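Local coordinates for protein AvrA (Salmonella typhimurium, PDB 6BE0) that probably transfers acetyl groups from acetyl-CoA to serine and threonine side chains of target proteins, as a YopJ-family bacterial effector that binds inositol hexakisphosphate, at residues E41-I46 with K297-P302; A77-N80 with E85-L88; I125-F130 with L191-K196; V175-Q180 with D226-Y231; N247-V250 with A255-S258. One frame throughout, in Å; residues are numbered along the deposited sequence.

Interaction 1: residues E41-I46 with K297-P302. Unlike the reference sequence in segment 41-46: Arg45 (reference Cys).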
# COMPACT_ATOMS: atom_id res chain seq x y z
N GLU A 41 17.31 1.96 21.33
CA GLU A 41 17.36 3.23 22.05
C GLU A 41 16.87 4.37 21.16
O GLU A 41 16.02 5.16 21.56
CB GLU A 41 18.78 3.51 22.55
CG GLU A 41 19.27 2.54 23.61
CD GLU A 41 20.63 2.93 24.16
OE1 GLU A 41 21.34 3.72 23.51
OE2 GLU A 41 20.99 2.44 25.26
N ALA A 42 17.43 4.44 19.96
CA ALA A 42 17.08 5.50 19.02
C ALA A 42 15.62 5.41 18.58
O ALA A 42 14.94 6.42 18.46
CB ALA A 42 18.00 5.44 17.81
N LEU A 43 15.15 4.19 18.34
CA LEU A 43 13.77 3.98 17.90
C LEU A 43 12.78 4.42 18.98
O LEU A 43 11.72 4.96 18.68
CB LEU A 43 13.53 2.52 17.54
CG LEU A 43 12.09 2.17 17.13
CD1 LEU A 43 11.64 3.01 15.94
CD2 LEU A 43 11.96 0.69 16.81
N THR A 44 13.14 4.17 20.24
CA THR A 44 12.26 4.53 21.35
C THR A 44 12.08 6.04 21.42
O THR A 44 10.97 6.53 21.62
CB THR A 44 12.81 4.01 22.69
OG1 THR A 44 13.09 2.61 22.60
CG2 THR A 44 11.80 4.25 23.81
N ARG A 45 13.18 6.77 21.25
CA ARG A 45 13.13 8.23 21.21
C ARG A 45 12.26 8.70 20.05
O ARG A 45 11.49 9.65 20.18
CB ARG A 45 14.54 8.81 21.09
CG ARG A 45 15.44 8.50 22.28
CD ARG A 45 16.72 9.34 22.26
NE ARG A 45 17.67 8.90 21.24
CZ ARG A 45 18.68 8.05 21.45
NH1 ARG A 45 18.89 7.53 22.66
NH2 ARG A 45 19.49 7.72 20.45
N ILE A 46 12.38 8.01 18.92
CA ILE A 46 11.61 8.35 17.72
C ILE A 46 10.11 8.22 17.97
O ILE A 46 9.34 9.12 17.63
CB ILE A 46 12.02 7.46 16.52
CG1 ILE A 46 13.40 7.89 16.01
CG2 ILE A 46 11.00 7.56 15.38
CD1 ILE A 46 14.03 6.91 15.04
N LYS A 297 6.35 0.50 17.48
CA LYS A 297 6.25 -0.04 18.83
C LYS A 297 6.36 -1.56 18.84
O LYS A 297 6.88 -2.15 19.78
CB LYS A 297 4.94 0.39 19.49
CG LYS A 297 4.94 1.81 20.04
CD LYS A 297 3.65 2.12 20.78
CE LYS A 297 3.66 3.52 21.37
NZ LYS A 297 2.42 3.79 22.14
N SER A 298 5.86 -2.19 17.78
CA SER A 298 5.90 -3.65 17.67
C SER A 298 7.33 -4.16 17.61
O SER A 298 7.63 -5.26 18.08
CB SER A 298 5.12 -4.12 16.44
OG SER A 298 3.75 -3.76 16.53
N LEU A 299 8.22 -3.37 17.01
CA LEU A 299 9.63 -3.74 16.92
C LEU A 299 10.29 -3.72 18.30
O LEU A 299 11.25 -4.45 18.55
CB LEU A 299 10.38 -2.80 15.97
CG LEU A 299 9.96 -2.85 14.50
CD1 LEU A 299 10.65 -1.74 13.72
CD2 LEU A 299 10.28 -4.20 13.88
N LEU A 300 9.76 -2.89 19.19
CA LEU A 300 10.29 -2.78 20.55
C LEU A 300 9.79 -3.91 21.44
O LEU A 300 10.47 -4.31 22.38
CB LEU A 300 9.91 -1.43 21.16
CG LEU A 300 10.42 -0.20 20.40
CD1 LEU A 300 9.87 1.08 21.01
CD2 LEU A 300 11.94 -0.17 20.37
N LYS A 301 8.59 -4.42 21.15
CA LYS A 301 8.01 -5.49 21.94
C LYS A 301 8.82 -6.78 21.80
O LYS A 301 9.13 -7.20 20.69
CB LYS A 301 6.56 -5.74 21.53
CG LYS A 301 5.62 -4.58 21.86
CD LYS A 301 4.23 -4.80 21.29
CE LYS A 301 3.35 -3.59 21.53
NZ LYS A 301 1.97 -3.77 20.99
N PRO A 302 9.16 -7.42 22.94
CA PRO A 302 9.95 -8.66 22.87
C PRO A 302 9.14 -9.84 22.36
O PRO A 302 9.60 -10.54 21.46
CB PRO A 302 10.38 -8.88 24.32
CG PRO A 302 9.31 -8.24 25.12
CD PRO A 302 8.86 -7.05 24.33
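Leu43 and Leu300 meet methyl to methyl, CD2 of Leu43 lying 3.7 Å from CD2 of Leu300, and this pair carries most of the contact. The same Leu43 CD2 also touches the preceding residue, at 3.9 Å from Leu299 CB and 4.1 Å from Leu299 CD1, so one methyl is shared by two consecutive leucines. The Leu43 side chain runs at about a right angle to that of Leu299. It gets there because CG stands opposite the backbone N (chi1 177°), which carries the isobutyl group out toward the other helix. Thr44 adds a thinner edge: its OG1 sits 3.7 Å from Leu300 CD2, a van der Waals touch; the hydrogen-bonding partner of this hydroxyl is Thr40 O, one turn earlier in its own helix. The contact is mainly leucine against leucine, with the threonine hydroxyl at its edge, and it lies toward the outside of the molecule, with Thr44 exposed and Leu43 buried.

Further out, Leu43 and Ile46 also rest on Tyr296, a turn back along the second helix, while Leu299 turns to Met71, Leu75 and Gln78 of helix 65-82. Lys297 forms a salt bridge with Glu51, a second tie between the same two helices. This is side-by-side helix packing in which the N-terminal helix 40-55 meets the last turn of the C-terminal helix 287-300, bringing together the two ends of the modelled chain.

Interaction 2: residues A77-N80 with E85-L88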
# COMPACT_ATOMS: atom_id res chain seq x y z
N ALA A 77 10.55 -7.58 7.85
CA ALA A 77 10.90 -8.80 8.57
C ALA A 77 9.84 -9.12 9.62
O ALA A 77 9.48 -10.28 9.84
CB ALA A 77 12.26 -8.66 9.22
N GLN A 78 9.33 -8.07 10.27
CA GLN A 78 8.29 -8.22 11.27
C GLN A 78 7.00 -8.75 10.66
O GLN A 78 6.36 -9.65 11.21
CB GLN A 78 8.03 -6.87 11.95
CG GLN A 78 6.87 -6.88 12.93
CD GLN A 78 6.82 -5.63 13.79
OE1 GLN A 78 7.24 -5.64 14.95
NE2 GLN A 78 6.31 -4.54 13.22
N ALA A 79 6.62 -8.20 9.51
CA ALA A 79 5.39 -8.58 8.84
C ALA A 79 5.44 -10.04 8.39
O ALA A 79 4.44 -10.76 8.48
CB ALA A 79 5.14 -7.68 7.64
N ASN A 80 6.60 -10.48 7.92
CA ASN A 80 6.76 -11.85 7.44
C ASN A 80 6.66 -12.86 8.57
O ASN A 80 6.10 -13.95 8.40
CB ASN A 80 8.10 -12.00 6.72
CG ASN A 80 8.09 -11.38 5.34
OD1 ASN A 80 7.10 -11.46 4.61
ND2 ASN A 80 9.19 -10.74 4.97
N GLU A 85 2.83 -16.63 5.11
CA GLU A 85 2.38 -16.80 3.73
C GLU A 85 2.43 -15.49 2.95
O GLU A 85 2.15 -15.47 1.75
CB GLU A 85 0.96 -17.38 3.70
CG GLU A 85 0.86 -18.80 4.24
CD GLU A 85 -0.54 -19.37 4.13
OE1 GLU A 85 -1.45 -18.65 3.66
OE2 GLU A 85 -0.73 -20.55 4.52
N LEU A 86 2.78 -14.41 3.63
CA LEU A 86 2.79 -13.08 3.04
C LEU A 86 3.79 -12.96 1.89
O LEU A 86 3.47 -12.39 0.84
CB LEU A 86 3.11 -12.03 4.11
CG LEU A 86 3.27 -10.58 3.65
CD1 LEU A 86 1.96 -10.02 3.13
CD2 LEU A 86 3.81 -9.73 4.79
N ASN A 87 5.00 -13.48 2.10
CA ASN A 87 6.07 -13.39 1.11
C ASN A 87 6.33 -11.96 0.67
O ASN A 87 6.16 -11.62 -0.51
CB ASN A 87 5.75 -14.26 -0.11
CG ASN A 87 5.81 -15.74 0.19
OD1 ASN A 87 6.42 -16.17 1.17
ND2 ASN A 87 5.19 -16.55 -0.66
N LEU A 88 6.74 -11.12 1.61
CA LEU A 88 7.02 -9.72 1.32
C LEU A 88 8.52 -9.49 1.13
O LEU A 88 9.33 -9.96 1.92
CB LEU A 88 6.49 -8.82 2.44
CG LEU A 88 6.58 -7.31 2.18
CD1 LEU A 88 5.85 -6.92 0.91
CD2 LEU A 88 6.03 -6.54 3.37
O HOH W 1 5.93 -14.32 4.60
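Asn80, near the end of helix 65-82, reaches across to the backbone of Leu88 as the chain enters strand 88-91. From CB the chain turns so that CG lies opposite the carbonyl carbon (chi1 -75°), and the amide presents both its O and its N to Leu88. OD1 accepts the backbone N-H of Leu88 at 3.0 Å, with the donor in the carbonyl plane on a lone pair and an N-H...O angle of 160°. The same oxygen lies 3.5 Å from Leu88 CB and 3.7 Å from Leu86 CD2. Water 1 lies 3.1 Å from Asn80 OD1 and accepts the N-H of Asn87 at 2.8 Å. On the other branch, ND2 donates to Leu88 O at 3.2 Å; that oxygen lies nearly in the amide plane of Asn80, while ND2 stands 19° off the plane of the Leu88 carbonyl. Beside the amide, Ala79 CB packs on Leu86 CD2 at 3.8 Å, and Ala79 also touches Lys195, which binds inositol hexakisphosphate, on helix 186-199.

One side-chain amide thus serves both the N-H and the C=O of a single residue, which fixes its rotation and its orientation and pins the start of the strand to the helix before it.

Interaction 3: residues I125-F130 with L191-K196; sequences ISVVDF and LALAKK. With IHP (inositol hexakisphosphate), chain B.
Helix 186-199 carries two lysines of the inositol hexakisphosphate site on one side and packs on the central sheet with the other, and Val127 is the strand residue that meets it. The two methyls of Val127 divide the work: CG2 lies 3.8 Å from Ala194 CB and 3.9 Å from Ala194 CA, while CG1 lies 4.1 Å from Leu193 CB. With chi1 at 62°, CG1 is wedged between the backbone N and the carbonyl carbon, and CG2 stands opposite the N, which sets one methyl against each of two consecutive helix residues. Small Ala194 lets the helix backbone come close, its CA being 6.3 Å from that of Val127.

Strand 125-133 is the middle one of the five in the mixed sheet, bonded to strands 111-117 and 136-143, and Val127 also touches Ser190 and Leu197 of the same helix. This helix-on-sheet packing lies in the core, its centre about 4 Å from that of the chain, in a protein whose family is grouped with the CA-clan peptidases. From the far side of the helix, Lys196, its chain bent at chi2 and chi4, donates a hydrogen bond from NZ to IHP O33 at 3.1 Å. The bond from Lys195 NZ to IHP O42, at 3.0 Å, is weak, and Lys195 pairs with Glu295 as well. Lys238, Lys291, Lys263 and His239 supply further hydrogen bonds to the phosphates around the ring.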
# COMPACT_ATOMS: atom_id res chain seq x y z
N ILE A 125 7.64 4.90 -1.96
CA ILE A 125 7.44 3.48 -1.72
C ILE A 125 6.02 3.06 -2.10
O ILE A 125 5.05 3.55 -1.53
CB ILE A 125 7.71 3.13 -0.24
CG1 ILE A 125 9.18 3.41 0.10
CG2 ILE A 125 7.37 1.67 0.04
CD1 ILE A 125 9.50 3.35 1.57
N SER A 126 5.92 2.15 -3.07
CA SER A 126 4.64 1.57 -3.47
C SER A 126 4.62 0.09 -3.13
O SER A 126 5.63 -0.47 -2.68
CB SER A 126 4.41 1.77 -4.97
OG SER A 126 4.43 3.14 -5.32
N VAL A 127 3.47 -0.55 -3.34
CA VAL A 127 3.35 -1.99 -3.13
C VAL A 127 2.89 -2.68 -4.41
O VAL A 127 2.01 -2.18 -5.11
CB VAL A 127 2.37 -2.31 -1.97
CG1 VAL A 127 0.96 -1.81 -2.29
CG2 VAL A 127 2.35 -3.80 -1.68
N VAL A 128 3.50 -3.82 -4.70
CA VAL A 128 3.16 -4.62 -5.87
C VAL A 128 2.64 -5.98 -5.43
O VAL A 128 3.23 -6.62 -4.57
CB VAL A 128 4.38 -4.83 -6.79
CG1 VAL A 128 4.03 -5.72 -7.98
CG2 VAL A 128 4.93 -3.49 -7.27
N ASP A 129 1.52 -6.41 -6.02
CA ASP A 129 1.01 -7.75 -5.76
C ASP A 129 1.34 -8.67 -6.93
O ASP A 129 1.11 -8.33 -8.09
CB ASP A 129 -0.50 -7.72 -5.53
CG ASP A 129 -1.02 -9.00 -4.87
OD1 ASP A 129 -0.25 -9.65 -4.14
OD2 ASP A 129 -2.20 -9.35 -5.09
N PHE A 130 1.89 -9.83 -6.59
CA PHE A 130 2.36 -10.81 -7.57
C PHE A 130 1.56 -12.10 -7.43
O PHE A 130 1.45 -12.66 -6.34
CB PHE A 130 3.86 -11.06 -7.38
CG PHE A 130 4.41 -12.16 -8.24
CD1 PHE A 130 4.98 -11.89 -9.47
CD2 PHE A 130 4.39 -13.47 -7.79
CE1 PHE A 130 5.50 -12.91 -10.25
CE2 PHE A 130 4.91 -14.49 -8.56
CZ PHE A 130 5.46 -14.21 -9.79
N LEU A 191 2.95 -0.71 3.23
CA LEU A 191 3.20 -1.80 4.17
C LEU A 191 1.89 -2.40 4.65
O LEU A 191 1.75 -3.62 4.74
CB LEU A 191 4.02 -1.30 5.36
CG LEU A 191 4.35 -2.33 6.44
CD1 LEU A 191 5.10 -3.52 5.87
CD2 LEU A 191 5.15 -1.67 7.55
N ALA A 192 0.93 -1.54 4.96
CA ALA A 192 -0.38 -1.99 5.43
C ALA A 192 -1.11 -2.75 4.33
O ALA A 192 -1.64 -3.84 4.56
CB ALA A 192 -1.21 -0.81 5.90
N LEU A 193 -1.14 -2.17 3.13
CA LEU A 193 -1.79 -2.80 1.99
C LEU A 193 -1.16 -4.15 1.67
O LEU A 193 -1.85 -5.09 1.29
CB LEU A 193 -1.71 -1.88 0.77
CG LEU A 193 -2.57 -0.61 0.82
CD1 LEU A 193 -2.26 0.28 -0.37
CD2 LEU A 193 -4.05 -0.95 0.88
N ALA A 194 0.16 -4.24 1.82
CA ALA A 194 0.88 -5.48 1.56
C ALA A 194 0.31 -6.62 2.39
O ALA A 194 0.08 -7.72 1.88
CB ALA A 194 2.36 -5.31 1.85
N LYS A 195 0.06 -6.35 3.67
CA LYS A 195 -0.49 -7.36 4.56
C LYS A 195 -1.95 -7.66 4.22
O LYS A 195 -2.41 -8.79 4.36
CB LYS A 195 -0.36 -6.90 6.02
CG LYS A 195 0.94 -7.36 6.68
CD LYS A 195 1.64 -6.24 7.44
CE LYS A 195 0.91 -5.84 8.71
NZ LYS A 195 1.68 -4.83 9.49
N LYS A 196 -2.68 -6.64 3.76
CA LYS A 196 -4.07 -6.83 3.36
C LYS A 196 -4.17 -7.61 2.05
O LYS A 196 -5.13 -8.36 1.84
CB LYS A 196 -4.77 -5.48 3.21
CG LYS A 196 -5.04 -4.77 4.53
CD LYS A 196 -6.07 -5.51 5.37
CE LYS A 196 -6.38 -4.78 6.67
NZ LYS A 196 -5.21 -4.78 7.60
C1 IHP B . -5.14 -6.11 12.29
C2 IHP B . -4.42 -4.98 11.56
C3 IHP B . -5.01 -3.63 11.91
C4 IHP B . -5.04 -3.42 13.41
C5 IHP B . -5.94 -4.47 14.03
C6 IHP B . -5.37 -5.86 13.78
O11 IHP B . -4.40 -7.30 12.10
P1 IHP B . -4.94 -8.35 11.03
O21 IHP B . -3.78 -8.95 10.28
O31 IHP B . -5.87 -7.69 10.04
O41 IHP B . -5.68 -9.45 11.75
O12 IHP B . -3.00 -5.01 11.87
P2 IHP B . -1.95 -5.29 10.72
O22 IHP B . -2.31 -6.54 9.96
O32 IHP B . -1.91 -4.14 9.74
O42 IHP B . -0.58 -5.46 11.33
O13 IHP B . -4.27 -2.59 11.27
P3 IHP B . -4.96 -1.77 10.08
O23 IHP B . -3.94 -1.49 9.01
O33 IHP B . -6.11 -2.54 9.48
O43 IHP B . -5.47 -0.46 10.61
O14 IHP B . -5.44 -2.08 13.74
P4 IHP B . -6.94 -1.51 13.55
O24 IHP B . -6.88 -0.14 12.92
O34 IHP B . -7.79 -2.41 12.68
O44 IHP B . -7.59 -1.36 14.90
O15 IHP B . -6.12 -4.26 15.43
P5 IHP B . -7.49 -4.69 16.10
O25 IHP B . -8.24 -5.63 15.18
O35 IHP B . -7.20 -5.38 17.41
O45 IHP B . -8.35 -3.48 16.36
O16 IHP B . -4.16 -6.05 14.52
P6 IHP B . -4.00 -7.32 15.41
O26 IHP B . -2.80 -7.16 16.31
O36 IHP B . -5.23 -7.53 16.25
O46 IHP B . -3.78 -8.54 14.54

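Interaction 4: residues V175-Q180 with D226-Y231; sequences VELDIQ and DKADRY
Val175 overlaps the methyl of Ala228 with its CG1, at 3.7 Å from Ala228 CB, where the edge strand of the central mixed sheet meets the short helix 225-228. Strand 170-176 is the outermost strand on that side, so the helix packs against the rim of the sheet and not over its middle. CG1 can reach because it stands opposite the backbone N of Val175 (chi1 178°).

Ala228 is the centre of the contact. Its CB points at the strand and receives three neighbours: Val175 CG1, the backbone O of Glu176 and, more loosely, Leu177 CD2 at 4.4 Å. The Leu177 side chain runs on to Leu193 of helix 186-199 and to Leu232, which ties this rim to the inner core. The Glu176 carboxylate swings toward the helix start: OE2 accepts from Cys147 N and OE1 from the N of Ser225, the first residue of the helix, which holds the acid there. Asp226 OD1 stays 5.9 Å from Glu176 OE1, two like charges that do not touch. Past the alanine, Asp229 is held by Arg245 and Tyr237, and Arg245 also bonds Leu177 O, so Leu177 and Asp229 share a partner. Tyr231 N is hydrogen-bonded to Ala228 O, three residues back, at 3.0 Å, while on the strand side the Glu176 carbonyl O lies 3.7 Å from Ala228 CB.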
# COMPACT_ATOMS: atom_id res chain seq x y z
N VAL A 175 -2.59 0.53 -10.48
CA VAL A 175 -3.87 0.90 -9.89
C VAL A 175 -3.75 2.15 -9.02
O VAL A 175 -2.95 2.20 -8.09
CB VAL A 175 -4.44 -0.26 -9.04
CG1 VAL A 175 -5.76 0.15 -8.39
CG2 VAL A 175 -4.63 -1.49 -9.90
N GLU A 176 -4.56 3.14 -9.34
CA GLU A 176 -4.67 4.36 -8.55
C GLU A 176 -5.69 4.14 -7.44
O GLU A 176 -6.80 3.68 -7.70
CB GLU A 176 -5.07 5.54 -9.43
CG GLU A 176 -5.30 6.85 -8.69
CD GLU A 176 -5.98 7.89 -9.55
OE1 GLU A 176 -7.06 7.59 -10.11
OE2 GLU A 176 -5.45 9.02 -9.66
N LEU A 177 -5.31 4.48 -6.21
CA LEU A 177 -6.21 4.34 -5.07
C LEU A 177 -6.72 5.69 -4.58
O LEU A 177 -7.90 5.83 -4.25
CB LEU A 177 -5.51 3.60 -3.92
CG LEU A 177 -5.09 2.15 -4.20
CD1 LEU A 177 -4.48 1.53 -2.95
CD2 LEU A 177 -6.26 1.31 -4.69
N ASP A 178 -5.83 6.68 -4.57
CA ASP A 178 -6.16 8.02 -4.06
C ASP A 178 -6.79 7.93 -2.67
O ASP A 178 -7.90 8.42 -2.46
CB ASP A 178 -7.09 8.75 -5.02
CG ASP A 178 -7.27 10.22 -4.66
OD1 ASP A 178 -6.34 10.82 -4.08
OD2 ASP A 178 -8.35 10.78 -4.95
N ILE A 179 -6.08 7.29 -1.75
CA ILE A 179 -6.51 7.22 -0.36
C ILE A 179 -5.47 7.88 0.55
O ILE A 179 -5.76 8.20 1.70
CB ILE A 179 -6.76 5.77 0.10
CG1 ILE A 179 -5.52 4.91 -0.17
CG2 ILE A 179 -7.98 5.20 -0.62
CD1 ILE A 179 -5.59 3.53 0.46
N GLN A 180 -4.26 8.06 0.02
CA GLN A 180 -3.24 8.84 0.71
C GLN A 180 -3.31 10.28 0.23
O GLN A 180 -3.32 10.55 -0.98
CB GLN A 180 -1.84 8.27 0.47
CG GLN A 180 -0.74 9.11 1.11
CD GLN A 180 0.65 8.72 0.65
OE1 GLN A 180 0.88 7.58 0.24
NE2 GLN A 180 1.58 9.67 0.70
N ASP A 226 -11.99 5.15 -9.24
CA ASP A 226 -13.41 4.78 -9.25
C ASP A 226 -13.59 3.35 -9.77
O ASP A 226 -14.49 2.63 -9.34
CB ASP A 226 -14.22 5.76 -10.09
CG ASP A 226 -13.74 5.84 -11.52
OD1 ASP A 226 -12.51 5.90 -11.74
OD2 ASP A 226 -14.59 5.84 -12.44
N LYS A 227 -12.73 2.95 -10.70
CA LYS A 227 -12.75 1.58 -11.21
C LYS A 227 -12.20 0.61 -10.17
O LYS A 227 -12.68 -0.51 -10.04
CB LYS A 227 -11.93 1.48 -12.50
CG LYS A 227 -12.48 2.31 -13.65
CD LYS A 227 -13.70 1.66 -14.29
CE LYS A 227 -13.33 0.47 -15.17
NZ LYS A 227 -12.47 0.88 -16.32
N ALA A 228 -11.19 1.06 -9.42
CA ALA A 228 -10.56 0.23 -8.41
C ALA A 228 -11.52 -0.07 -7.26
O ALA A 228 -11.45 -1.14 -6.66
CB ALA A 228 -9.30 0.91 -7.88
N ASP A 229 -12.41 0.87 -6.97
CA ASP A 229 -13.37 0.70 -5.88
C ASP A 229 -14.31 -0.47 -6.13
O ASP A 229 -14.84 -1.06 -5.20
CB ASP A 229 -14.18 1.99 -5.68
CG ASP A 229 -13.34 3.14 -5.14
OD1 ASP A 229 -12.23 2.88 -4.62
OD2 ASP A 229 -13.79 4.30 -5.22
N ARG A 230 -14.52 -0.80 -7.40
CA ARG A 230 -15.41 -1.90 -7.77
C ARG A 230 -14.73 -3.25 -7.60
O ARG A 230 -15.40 -4.29 -7.54
CB ARG A 230 -15.88 -1.74 -9.22
CG ARG A 230 -16.54 -0.40 -9.52
CD ARG A 230 -16.88 -0.28 -10.99
NE ARG A 230 -17.22 1.09 -11.36
CZ ARG A 230 -17.38 1.52 -12.61
NH1 ARG A 230 -17.23 0.68 -13.63
NH2 ARG A 230 -17.69 2.79 -12.84
N TYR A 231 -13.41 -3.24 -7.51
CA TYR A 231 -12.63 -4.47 -7.41
C TYR A 231 -12.21 -4.79 -5.97
O TYR A 231 -12.29 -5.93 -5.53
CB TYR A 231 -11.37 -4.39 -8.28
CG TYR A 231 -11.60 -4.66 -9.75
CD1 TYR A 231 -11.69 -5.96 -10.23
CD2 TYR A 231 -11.70 -3.62 -10.66
CE1 TYR A 231 -11.89 -6.21 -11.57
CE2 TYR A 231 -11.90 -3.86 -12.01
CZ TYR A 231 -11.99 -5.16 -12.46
OH TYR A 231 -12.19 -5.40 -13.80

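Interaction 5: residues N247-V250 with A255-S258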
# COMPACT_ATOMS: atom_id res chain seq x y z
N ASN A 247 -16.91 8.28 0.95
CA ASN A 247 -18.27 8.36 0.41
C ASN A 247 -18.32 7.85 -1.02
O ASN A 247 -19.34 7.33 -1.47
CB ASN A 247 -18.79 9.79 0.46
CG ASN A 247 -18.90 10.33 1.87
OD1 ASN A 247 -18.91 9.58 2.84
ND2 ASN A 247 -19.00 11.65 1.98
N GLU A 248 -17.21 8.00 -1.74
CA GLU A 248 -17.14 7.53 -3.12
C GLU A 248 -17.00 6.02 -3.17
O GLU A 248 -17.48 5.38 -4.11
CB GLU A 248 -15.96 8.19 -3.84
CG GLU A 248 -16.14 9.68 -4.08
CD GLU A 248 -14.87 10.36 -4.54
OE1 GLU A 248 -13.91 9.65 -4.92
OE2 GLU A 248 -14.83 11.61 -4.53
N TYR A 249 -16.36 5.44 -2.16
CA TYR A 249 -16.17 4.00 -2.11
C TYR A 249 -17.47 3.27 -1.74
O TYR A 249 -17.81 2.26 -2.35
CB TYR A 249 -15.07 3.62 -1.12
CG TYR A 249 -14.90 2.12 -0.98
CD1 TYR A 249 -14.31 1.38 -2.00
CD2 TYR A 249 -15.33 1.45 0.15
CE1 TYR A 249 -14.15 0.01 -1.88
CE2 TYR A 249 -15.19 0.09 0.27
CZ TYR A 249 -14.59 -0.63 -0.75
OH TYR A 249 -14.44 -1.99 -0.63
N VAL A 250 -18.18 3.80 -0.75
CA VAL A 250 -19.41 3.17 -0.29
C VAL A 250 -20.54 3.31 -1.31
O VAL A 250 -21.50 2.55 -1.29
CB VAL A 250 -19.89 3.77 1.05
CG1 VAL A 250 -18.86 3.50 2.15
CG2 VAL A 250 -20.14 5.25 0.91
N ALA A 255 -22.83 -1.64 1.25
CA ALA A 255 -22.70 -2.34 2.53
C ALA A 255 -21.42 -1.94 3.27
O ALA A 255 -21.33 -2.11 4.49
CB ALA A 255 -22.72 -3.84 2.30
N ALA A 256 -20.45 -1.40 2.54
CA ALA A 256 -19.15 -1.07 3.11
C ALA A 256 -19.24 -0.06 4.25
O ALA A 256 -18.40 -0.04 5.15
CB ALA A 256 -18.22 -0.54 2.03
N GLY A 257 -20.27 0.78 4.21
CA GLY A 257 -20.46 1.80 5.23
C GLY A 257 -20.64 1.21 6.61
O GLY A 257 -20.01 1.64 7.57
N SER A 258 -21.51 0.20 6.70
CA SER A 258 -21.84 -0.42 7.98
C SER A 258 -21.18 -1.79 8.15
O SER A 258 -21.74 -2.69 8.78
CB SER A 258 -23.36 -0.57 8.10
OG SER A 258 -23.88 -1.41 7.08
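This is a local apolar contact, made where the chain leaves helix 243-252, turns, and folds its next residues back on the end of that helix. Ala256 does most of the touching. Its CB lies 3.6 Å from Tyr249 CE2 and 4.0 Å from Tyr249 CD2, approaching the ring obliquely. The same methyl sits 4.1 Å from Val250 CG1, so it lies against two consecutive helix residues. Val250 CG1 then continues onto the backbone of the next residue, at 3.7 Å from Gly257 N and 3.9 Å from Gly257 CA. That branch is set opposite the carbonyl carbon (chi1 -63°), which aims it at the returning turn, and the two segments come near enough for the CA atoms of Val250 and Ala256 to be 5.4 Å apart.

In the fold, this is a helix end followed by a helical turn: residues 255-257 coil like a helix but lack its repeating bonds, and the link from Ser258 N to Ala255 O is a weak one at 3.2 Å. The helix itself begins next to the coenzyme A pocket, where Ala243 and Gln244 are pocket residues, while the Tyr249 side chain is about 11 Å from the bound coenzyme A.

On the helix side, Tyr249 is held by its surroundings. Its hydroxyl is hydrogen-bonded to Leu232 O, its ring stacks with that of Tyr237, and it touches Val234, which Ala256 meets as well. With CG opposite the backbone N (chi1 177°), the ring is carried out from the helix toward this loop, and Asp229 also borders it.

Interactions 2, 3 and 4 are buried, whereas 1 and 5 lie nearer the surface, their centres about 23 and 20 Å from that of the chain. Interaction 3 sits deepest and touches interaction 2 through Leu86 and Leu88 against Ala194, and interaction 4 through Leu193 against Leu177; both 3 and 4 reach the same central sheet. Interaction 1 closes the longest loop, with all the others nested inside it, and meets interaction 2 where Gln78 lies beside Ser298 and Leu299. Interaction 5 adjoins interaction 4 at Asp229 and Tyr249. Only interaction 2 bonds its segments through polar groups; the rest join theirs by mainly apolar packing, with interaction 3 adding phosphate-binding lysines.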